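Local coordinates for GDSL-like protein (Roseburia intestinalis L1-82, PDB 6HH9) that probably removes acetyl groups from xylan, as an esterase of the GDSL-like SGNH hydrolase family, at residues Val143-Gly148 against Ser171-Glu176; Gly148-Leu153 against Ala166-Ser171. All coordinates share one frame; numbering follows the deposited sequence.

Interaction 1. Residues Val143-Gly148 against Ser171-Glu176; sequences VFYNNG and STIYPE. With BMA (beta-D-mannopyranose), chain E.
Tyr174 lays one face of its ring against the backbone of Gly148, joining the loop that follows strand 136-141 to the helix 173-178 of the SGNH-hydrolase domain. Gly148 CA sits 3.4 Å from the centroid of the Tyr174 ring and only 15° off its normal, a CH-pi contact over the middle of the face. With CG anti to the backbone N (chi1 170°), the ring reaches from the helix across to the loop. Gly148 has a positive phi of 80°, and a CB on it would run into Tyr174 CZ, so both backbone and neighbour suit a residue without a side chain. At the root of the tyrosine, Val143 CG1 packs 4.0 Å from Tyr174 CB, the two side chains crossing nearly at right angles. With an alanine here the ring would be gone, and Gly148 CA would probably lose its CH-pi partner and the packing across this face. Tyr145, the next most covered residue, packs CE1 and OH against Ile173, with Tyr145 OH 3.4 Å from Ile173 CG2. Its ring edge faces Tyr174 N. The helix 196-214 touches Ile173 through Leu201 and Val202. The side chain of Phe144 takes no part in the contact with the helix; its ring edge meets C5 of the bound beta-D-mannopyranose, 3.7 Å from Phe144 CZ. Within the turn, Gly148 N donates to Phe144 O at 2.7 Å.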
loop_
_atom_site.group_PDB
_atom_site.type_symbol
_atom_site.label_atom_id
_atom_site.label_comp_id
_atom_site.label_asym_id
_atom_site.label_seq_id
_atom_site.Cartn_x
_atom_site.Cartn_y
_atom_site.Cartn_z
ATOM N N VAL A 143 -14.028 1.615 2.928
ATOM C CA VAL A 143 -14.914 2.606 2.360
ATOM C C VAL A 143 -14.789 3.906 3.162
ATOM O O VAL A 143 -14.542 3.875 4.374
ATOM C CB VAL A 143 -16.362 2.078 2.336
ATOM C CG1 VAL A 143 -16.883 1.757 3.729
ATOM C CG2 VAL A 143 -17.288 3.036 1.616
ATOM N N PHE A 144 -14.955 5.029 2.456
ATOM C CA PHE A 144 -15.105 6.357 3.049
ATOM C C PHE A 144 -16.535 6.501 3.588
ATOM O O PHE A 144 -17.485 6.427 2.820
ATOM C CB PHE A 144 -14.846 7.442 1.999
ATOM C CG PHE A 144 -13.398 7.748 1.740
ATOM C CD1 PHE A 144 -12.726 8.687 2.504
ATOM C CD2 PHE A 144 -12.712 7.099 0.726
ATOM C CE1 PHE A 144 -11.389 8.958 2.270
ATOM C CE2 PHE A 144 -11.377 7.377 0.482
ATOM C CZ PHE A 144 -10.720 8.304 1.253
ATOM N N TYR A 145 -16.679 6.726 4.897
ATOM C CA TYR A 145 -17.998 6.734 5.561
ATOM C C TYR A 145 -18.692 8.106 5.417
ATOM O O TYR A 145 -19.901 8.225 5.708
ATOM C CB TYR A 145 -17.813 6.295 7.012
ATOM C CG TYR A 145 -17.446 4.840 7.137
ATOM C CD1 TYR A 145 -18.354 3.860 6.778
ATOM C CD2 TYR A 145 -16.194 4.437 7.572
ATOM C CE1 TYR A 145 -18.043 2.515 6.853
ATOM C CE2 TYR A 145 -15.869 3.094 7.669
ATOM C CZ TYR A 145 -16.797 2.131 7.301
ATOM O OH TYR A 145 -16.504 0.801 7.348
ATOM N N ASN A 146 -17.948 9.132 4.967
ATOM C CA ASN A 146 -18.519 10.459 4.663
ATOM C C ASN A 146 -19.410 10.392 3.419
ATOM O O ASN A 146 -20.442 11.030 3.406
ATOM C CB ASN A 146 -17.464 11.564 4.518
ATOM C CG ASN A 146 -16.333 11.238 3.564
ATOM O OD1 ASN A 146 -15.608 10.273 3.762
ATOM N ND2 ASN A 146 -16.151 12.053 2.540
ATOM N N ASN A 147 -19.010 9.624 2.392
ATOM C CA ASN A 147 -19.682 9.651 1.079
ATOM C C ASN A 147 -19.928 8.239 0.484
ATOM O O ASN A 147 -20.596 8.123 -0.525
ATOM C CB ASN A 147 -18.923 10.563 0.112
ATOM C CG ASN A 147 -17.498 10.134 -0.157
ATOM O OD1 ASN A 147 -17.086 9.044 0.227
ATOM N ND2 ASN A 147 -16.747 10.962 -0.865
ATOM N N GLY A 148 -19.414 7.170 1.104
ATOM C CA GLY A 148 -19.567 5.797 0.618
ATOM C C GLY A 148 -18.602 5.421 -0.499
ATOM O O GLY A 148 -18.800 4.385 -1.165
ATOM N N SER A 171 -20.220 -2.522 1.106
ATOM C CA SER A 171 -21.506 -3.177 0.880
ATOM C C SER A 171 -21.992 -3.893 2.148
ATOM O O SER A 171 -22.937 -4.708 2.097
ATOM C CB SER A 171 -21.423 -4.111 -0.292
ATOM O OG SER A 171 -20.505 -5.157 -0.034
ATOM N N THR A 172 -21.386 -3.550 3.293
ATOM C CA THR A 172 -21.753 -4.130 4.558
ATOM C C THR A 172 -21.916 -3.042 5.622
ATOM O O THR A 172 -22.999 -2.902 6.192
ATOM C CB THR A 172 -20.723 -5.166 5.007
ATOM O OG1 THR A 172 -19.457 -4.515 4.931
ATOM C CG2 THR A 172 -20.743 -6.411 4.152
ATOM N N ILE A 173 -20.832 -2.319 5.916
ATOM C CA ILE A 173 -20.824 -1.355 7.009
ATOM C C ILE A 173 -21.474 -0.040 6.540
ATOM O O ILE A 173 -22.315 0.510 7.248
ATOM C CB ILE A 173 -19.404 -1.147 7.567
ATOM C CG1 ILE A 173 -18.753 -2.466 7.988
ATOM C CG2 ILE A 173 -19.432 -0.144 8.706
ATOM C CD1 ILE A 173 -17.396 -2.332 8.655
ATOM N N TYR A 174 -21.119 0.451 5.345
ATOM C CA TYR A 174 -21.594 1.766 4.883
ATOM C C TYR A 174 -23.114 1.756 4.724
ATOM O O TYR A 174 -23.770 2.720 5.097
ATOM C CB TYR A 174 -20.896 2.211 3.593
ATOM C CG TYR A 174 -21.516 3.431 2.960
ATOM C CD1 TYR A 174 -21.323 4.694 3.500
ATOM C CD2 TYR A 174 -22.339 3.318 1.848
ATOM C CE1 TYR A 174 -21.910 5.817 2.934
ATOM C CE2 TYR A 174 -22.940 4.428 1.278
ATOM C CZ TYR A 174 -22.729 5.688 1.820
ATOM O OH TYR A 174 -23.309 6.794 1.249
ATOM N N PRO A 175 -23.733 0.690 4.165
ATOM C CA PRO A 175 -25.195 0.596 4.112
ATOM C C PRO A 175 -25.892 0.837 5.460
ATOM O O PRO A 175 -26.912 1.493 5.473
ATOM C CB PRO A 175 -25.441 -0.839 3.612
ATOM C CG PRO A 175 -24.218 -1.147 2.774
ATOM C CD PRO A 175 -23.078 -0.447 3.495
ATOM N N GLU A 176 -25.331 0.310 6.557
ATOM C CA GLU A 176 -25.839 0.545 7.911
ATOM C C GLU A 176 -25.749 2.029 8.291
ATOM O O GLU A 176 -26.646 2.571 8.946
ATOM C CB GLU A 176 -25.043 -0.255 8.947
ATOM C CG GLU A 176 -25.239 -1.752 8.833
ATOM C CD GLU A 176 -26.695 -2.148 8.683
ATOM O OE1 GLU A 176 -27.471 -1.945 9.646
ATOM O OE2 GLU A 176 -27.049 -2.612 7.593
HETATM C C1 BMA E . -6.817 11.361 3.203
HETATM C C2 BMA E . -7.187 12.707 2.597
HETATM C C3 BMA E . -8.343 12.656 1.591
HETATM C C4 BMA E . -8.092 11.571 0.547
HETATM C C5 BMA E . -7.584 10.274 1.203
HETATM C C6 BMA E . -7.043 9.349 0.108
HETATM O O2 BMA E . -6.027 13.202 1.931
HETATM O O3 BMA E . -8.443 13.935 0.928
HETATM O O4 BMA E . -9.258 11.308 -0.282
HETATM O O5 BMA E . -6.534 10.429 2.168
HETATM O O6 BMA E . -5.634 9.507 0.022
#

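Interaction 2. Residues Gly148-Leu153 against Ala166-Ser171; sequences GANAQL and AVSMQS
Gln170 and Asn150 bring their side chains together from opposite directions where the loop leading into helix 152-162 passes the end of strand 166-168, within the beta-alpha-beta unit built on strand 136-141. Their amide planes are turned 38° apart. Gln170 is extended, with CG anti to the backbone N (chi1 -169°), which carries its amide to the backbone of Gly148: NE2 donates to Gly148 O at 2.8 Å, with a somewhat bent N-H...O angle of 141° and the donor tilted slightly from the carbonyl plane. Asn150 OD1 also lies close to that NE2, but the angle is too poor for a bond. It turns instead to its own chain, accepting from Gln152 N at 2.9 Å in an Asx turn, with the donor well above the carbonyl plane. Asn150 ND2 donates to Asn142 O and only weakly to Gln152 OE1. Gln152 stretches from the first turn of the helix toward the strand, and its OE1 takes the hydroxyl of Ser168 in the carbonyl plane, on a lone pair. That hydroxyl is used twice, because Ser168 OG also accepts from Gln170 N, forming an ST turn at the strand end. The buried serine oxygen is both donor and acceptor, and it couples the helix start to the bend leading to Gln170. On the other branch of the Gln152 amide, NE2 donates to a water at 3.0 Å, which in turn donates to Ser171 OG.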
loop_
_atom_site.group_PDB
_atom_site.type_symbol
_atom_site.label_atom_id
_atom_site.label_comp_id
_atom_site.label_asym_id
_atom_site.label_seq_id
_atom_site.Cartn_x
_atom_site.Cartn_y
_atom_site.Cartn_z
ATOM N N GLY A 148 -19.414 7.170 1.104
ATOM C CA GLY A 148 -19.567 5.797 0.618
ATOM C C GLY A 148 -18.602 5.421 -0.499
ATOM O O GLY A 148 -18.800 4.385 -1.165
ATOM N N ALA A 149 -17.549 6.230 -0.703
ATOM C CA ALA A 149 -16.608 6.064 -1.824
ATOM C C ALA A 149 -15.533 5.017 -1.513
ATOM O O ALA A 149 -15.156 4.790 -0.371
ATOM C CB ALA A 149 -15.950 7.378 -2.141
ATOM N N ASN A 150 -15.040 4.377 -2.570
ATOM C CA ASN A 150 -13.733 3.726 -2.531
ATOM C C ASN A 150 -13.258 3.514 -3.974
ATOM O O ASN A 150 -13.979 3.808 -4.931
ATOM C CB ASN A 150 -13.769 2.429 -1.718
ATOM C CG ASN A 150 -14.697 1.397 -2.317
ATOM O OD1 ASN A 150 -15.070 1.494 -3.477
ATOM N ND2 ASN A 150 -15.083 0.408 -1.533
ATOM N N ALA A 151 -12.054 2.955 -4.115
ATOM C CA ALA A 151 -11.522 2.576 -5.415
ATOM C C ALA A 151 -11.866 1.115 -5.760
ATOM O O ALA A 151 -11.133 0.484 -6.524
ATOM C CB ALA A 151 -10.033 2.798 -5.405
ATOM N N GLN A 152 -12.994 0.598 -5.247
ATOM C CA GLN A 152 -13.343 -0.805 -5.431
ATOM C C GLN A 152 -13.718 -1.093 -6.892
ATOM O O GLN A 152 -13.586 -2.220 -7.340
ATOM C CB GLN A 152 -14.471 -1.242 -4.494
ATOM C CG GLN A 152 -14.708 -2.746 -4.531
ATOM C CD GLN A 152 -15.760 -3.214 -3.561
ATOM O OE1 GLN A 152 -15.922 -2.665 -2.472
ATOM N NE2 GLN A 152 -16.497 -4.236 -3.962
ATOM N N LEU A 153 -14.162 -0.081 -7.640
ATOM C CA LEU A 153 -14.463 -0.280 -9.049
ATOM C C LEU A 153 -13.209 -0.790 -9.779
ATOM O O LEU A 153 -13.308 -1.764 -10.559
ATOM C CB LEU A 153 -14.983 1.019 -9.674
ATOM C CG LEU A 153 -15.375 0.922 -11.150
ATOM C CD1 LEU A 153 -16.523 -0.056 -11.359
ATOM C CD2 LEU A 153 -15.746 2.287 -11.717
ATOM N N ALA A 166 -12.539 -11.383 -2.325
ATOM C CA ALA A 166 -12.519 -9.967 -1.973
ATOM C C ALA A 166 -13.720 -9.666 -1.083
ATOM O O ALA A 166 -14.824 -9.991 -1.445
ATOM C CB ALA A 166 -12.535 -9.114 -3.213
ATOM N N VAL A 167 -13.475 -9.052 0.075
ATOM C CA VAL A 167 -14.540 -8.598 0.919
ATOM C C VAL A 167 -14.503 -7.065 0.953
ATOM O O VAL A 167 -13.441 -6.451 0.779
ATOM C CB VAL A 167 -14.485 -9.238 2.324
ATOM C CG1 VAL A 167 -14.476 -10.763 2.244
ATOM C CG2 VAL A 167 -13.314 -8.743 3.155
ATOM N N SER A 168 -15.687 -6.471 1.177
ATOM C CA SER A 168 -15.924 -5.034 1.112
ATOM C C SER A 168 -16.746 -4.561 2.314
ATOM O O SER A 168 -17.747 -5.168 2.691
ATOM C CB SER A 168 -16.609 -4.692 -0.174
ATOM O OG SER A 168 -16.979 -3.329 -0.191
ATOM N N MET A 169 -16.310 -3.443 2.893
ATOM C CA MET A 169 -17.052 -2.736 3.900
ATOM C C MET A 169 -18.040 -1.776 3.232
ATOM O O MET A 169 -18.949 -1.254 3.893
ATOM C CB MET A 169 -16.115 -1.943 4.817
ATOM C CG MET A 169 -15.024 -2.803 5.445
ATOM S SD MET A 169 -15.613 -4.324 6.206
ATOM C CE MET A 169 -14.498 -5.420 5.335
ATOM N N GLN A 170 -17.842 -1.522 1.936
ATOM C CA GLN A 170 -18.683 -0.603 1.198
ATOM C C GLN A 170 -20.094 -1.191 1.050
ATOM O O GLN A 170 -21.056 -0.445 0.874
ATOM C CB GLN A 170 -18.078 -0.293 -0.171
ATOM C CG GLN A 170 -18.760 0.857 -0.906
ATOM C CD GLN A 170 -18.210 1.048 -2.298
ATOM O OE1 GLN A 170 -18.242 0.139 -3.124
ATOM N NE2 GLN A 170 -17.717 2.249 -2.577
ATOM N N SER A 171 -20.220 -2.522 1.106
ATOM C CA SER A 171 -21.506 -3.177 0.880
ATOM C C SER A 171 -21.992 -3.893 2.148
ATOM O O SER A 171 -22.937 -4.708 2.097
ATOM C CB SER A 171 -21.423 -4.111 -0.292
ATOM O OG SER A 171 -20.505 -5.157 -0.034
HETATM O O HOH W 1 -19.078 -4.803 -2.646
#

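Overall arrangement
From the N terminus, strand 136-141 runs into the loop 143-148, which supplies the first side of interaction 1. At Gly148, a residue common to both contacts, the chain moves on through 148-153 into helix 152-162, then returns along strand 166-168. Interaction 2 closes this inner loop, and the chain then passes Ser171, also shared, into helix 173-178, where interaction 1 closes the outer loop. The contacts are therefore nested, with centres about 8 Å apart. Probable backbone hydrogen bonds, Phe144 N to Ala149 O and Tyr174 N to Met169 O, stitch them together. Jointly they tie the loop after strand 136-141 to the strand, turn and helix that follow helix 152-162.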